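Local coordinates for protein MSM0273 (Mycobacterium smegmatis, PDB 5L37) that assembles into pentamers of the shell of the RMM bacterial microcompartment and, like its EutN/CcmL relatives, probably closes the vertices of the shell, at residues T5-V10 against G33-A38. Sequence-based numbering, arbitrary orientation.
Sequences TVTGNV and GSRMIA
The five-stranded antiparallel sheet of this EutN/CcmL-family protein, consistent with an OB-type barrel, supplies both strands. They do not pair: strand 23-29 runs between them, and only side chains reach across, at two points. At the buried one, a methyl of Val10 meets the end of Ile37. CG2 of Val10 lies 3.5 Å from CD1 of Ile37, tight for two carbons. Val10 holds CG1 anti to its backbone N (chi1 173°), and CG2, beside the backbone N, points to Ile37.

The second point is polar and more exposed. The chain of Arg35 is extended from CG to NE and carries its guanidinium to Thr7, whose CG2 lies 3.9 Å above the plane of the group, offset toward its rim. OG1 of Thr7 is 3.7 Å from NH1 of Arg35, with no hydrogen bond between them. Instead, Glu26 OE1 hydrogen-bonds Thr7 OG1 and forms a salt bridge with Arg35 NH1, and Glu28 makes a second salt bridge, to Arg35 NH2, so two carboxylates hold the guanidinium.

Thr7 and Gly8 form a classic beta bulge opposite Glu26 on strand 23-29. Ile37 also packs on Phe24 of that strand and on Leu51 of a neighbouring subunit, while Val10 rests on Arg3 of the same neighbour.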
ATOM      1  N   THR C   5      -6.174  14.440  12.757  1.00 17.39           N
ATOM      2  CA  THR C   5      -6.020  15.713  13.440  1.00 18.17           C
ATOM      3  C   THR C   5      -4.545  16.019  13.513  1.00 18.93           C
ATOM      4  O   THR C   5      -3.763  15.155  13.925  1.00 19.97           O
ATOM      5  CB  THR C   5      -6.631  15.671  14.871  1.00 22.73           C
ATOM      6  OG1 THR C   5      -8.021  15.323  14.758  1.00 24.27           O
ATOM      7  CG2 THR C   5      -6.498  17.020  15.564  1.00 21.93           C
ATOM      8  N   VAL C   6      -4.172  17.239  13.125  1.00 18.64           N
ATOM      9  CA  VAL C   6      -2.783  17.696  13.261  1.00 20.70           C
ATOM     10  C   VAL C   6      -2.422  17.891  14.737  1.00 23.22           C
ATOM     11  O   VAL C   6      -3.133  18.576  15.491  1.00 24.64           O
ATOM     12  CB  VAL C   6      -2.534  19.011  12.529  1.00 18.34           C
ATOM     13  CG1 VAL C   6      -1.051  19.418  12.668  1.00 20.07           C
ATOM     14  CG2 VAL C   6      -2.914  18.891  11.015  1.00 17.12           C
ATOM     15  N   THR C   7      -1.327  17.270  15.164  1.00 20.83           N
ATOM     16  CA  THR C   7      -0.966  17.349  16.581  1.00 23.70           C
ATOM     17  C   THR C   7       0.331  18.105  16.782  1.00 28.99           C
ATOM     18  O   THR C   7       0.623  18.594  17.892  1.00 28.80           O
ATOM     19  CB  THR C   7      -0.833  15.954  17.199  1.00 27.64           C
ATOM     20  OG1 THR C   7       0.077  15.175  16.412  1.00 33.88           O
ATOM     21  CG2 THR C   7      -2.189  15.226  17.210  1.00 27.50           C
ATOM     22  N   GLY C   8       1.113  18.265  15.729  1.00 26.18           N
ATOM     23  CA  GLY C   8       2.361  19.005  15.889  1.00 29.12           C
ATOM     24  C   GLY C   8       3.217  19.076  14.647  1.00 28.24           C
ATOM     25  O   GLY C   8       2.865  18.540  13.605  1.00 24.83           O
ATOM     26  N   ASN C   9       4.392  19.675  14.778  1.00 29.14           N
ATOM     27  CA  ASN C   9       5.271  19.819  13.631  1.00 31.57           C
ATOM     28  C   ASN C   9       6.456  18.917  13.896  1.00 30.26           C
ATOM     29  O   ASN C   9       6.793  18.617  15.052  1.00 33.89           O
ATOM     30  CB  ASN C   9       5.709  21.279  13.435  1.00 43.58           C
ATOM     31  CG  ASN C   9       5.800  21.681  11.952  1.00 52.78           C
ATOM     32  OD1 ASN C   9       6.480  21.044  11.136  1.00 42.37           O
ATOM     33  ND2 ASN C   9       5.071  22.740  11.598  1.00 62.43           N
ATOM     34  N   VAL C  10       7.061  18.425  12.839  1.00 25.89           N
ATOM     35  CA  VAL C  10       8.187  17.557  12.976  1.00 27.40           C
ATOM     36  C   VAL C  10       9.338  18.349  12.461  1.00 28.40           C
ATOM     37  O   VAL C  10       9.339  18.743  11.301  1.00 34.16           O
ATOM     38  CB  VAL C  10       8.001  16.281  12.155  1.00 28.82           C
ATOM     39  CG1 VAL C  10       9.262  15.455  12.163  1.00 28.90           C
ATOM     40  CG2 VAL C  10       6.838  15.546  12.703  1.00 29.61           C
ATOM     41  N   GLY C  33      -6.556   6.427  16.599  1.00 35.22           N
ATOM     42  CA  GLY C  33      -5.554   7.059  17.441  1.00 37.48           C
ATOM     43  C   GLY C  33      -4.142   6.829  16.910  1.00 37.56           C
ATOM     44  O   GLY C  33      -3.172   7.310  17.493  1.00 40.07           O
ATOM     45  N   SER C  34      -4.009   6.121  15.790  1.00 31.88           N
ATOM     46  CA  SER C  34      -2.679   5.898  15.224  1.00 27.23           C
ATOM     47  C   SER C  34      -2.027   7.184  14.817  1.00 26.92           C
ATOM     48  O   SER C  34      -2.685   8.066  14.301  1.00 26.02           O
ATOM     49  CB  SER C  34      -2.715   4.973  14.009  1.00 32.83           C
ATOM     50  OG  SER C  34      -3.097   3.674  14.405  1.00 44.74           O
ATOM     51  N   ARG C  35      -0.708   7.255  14.985  1.00 26.75           N
ATOM     52  CA  ARG C  35      -0.022   8.446  14.534  1.00 23.39           C
ATOM     53  C   ARG C  35       0.826   8.182  13.303  1.00 23.76           C
ATOM     54  O   ARG C  35       1.312   7.066  13.078  1.00 24.29           O
ATOM     55  CB  ARG C  35       0.831   9.024  15.657  1.00 28.51           C
ATOM     56  CG  ARG C  35      -0.070   9.574  16.761  1.00 37.32           C
ATOM     57  CD  ARG C  35       0.628  10.408  17.803  1.00 49.71           C
ATOM     58  NE  ARG C  35      -0.401  10.981  18.673  1.00 58.21           N
ATOM     59  CZ  ARG C  35      -0.268  12.112  19.358  1.00 63.63           C
ATOM     60  NH1 ARG C  35       0.838  12.835  19.238  1.00 66.13           N
ATOM     61  NH2 ARG C  35      -1.263  12.553  20.120  1.00 64.92           N
ATOM     62  N   MET C  36       0.967   9.223  12.495  1.00 22.20           N
ATOM     63  CA  MET C  36       1.895   9.192  11.366  1.00 19.49           C
ATOM     64  C   MET C  36       2.337  10.608  11.046  1.00 19.12           C
ATOM     65  O   MET C  36       1.863  11.587  11.646  1.00 18.86           O
ATOM     66  CB  MET C  36       1.266   8.544  10.111  1.00 22.75           C
ATOM     67  CG  MET C  36       0.338   9.466   9.371  1.00 27.39           C
ATOM     68  SD  MET C  36      -0.477   8.696   7.913  1.00 28.39           S
ATOM     69  CE  MET C  36      -1.588   7.625   8.764  1.00 30.18           C
ATOM     70  N   ILE C  37       3.303  10.718  10.144  1.00 17.89           N
ATOM     71  CA  ILE C  37       3.780  12.003   9.664  1.00 17.75           C
ATOM     72  C   ILE C  37       3.294  12.198   8.244  1.00 17.23           C
ATOM     73  O   ILE C  37       3.541  11.356   7.354  1.00 16.95           O
ATOM     74  CB  ILE C  37       5.361  12.118   9.723  1.00 17.07           C
ATOM     75  CG1 ILE C  37       5.894  11.776  11.140  1.00 22.28           C
ATOM     76  CG2 ILE C  37       5.823  13.510   9.198  1.00 17.98           C
ATOM     77  CD1 ILE C  37       5.238  12.508  12.270  1.00 25.84           C
ATOM     78  N   ALA C  38       2.602  13.321   8.033  1.00 14.56           N
ATOM     79  CA  ALA C  38       2.082  13.641   6.719  1.00 13.79           C
ATOM     80  C   ALA C  38       2.686  14.914   6.210  1.00 17.22           C
ATOM     81  O   ALA C  38       2.954  15.836   7.000  1.00 17.64           O
ATOM     82  CB  ALA C  38       0.525  13.779   6.754  1.00 16.70           C
TER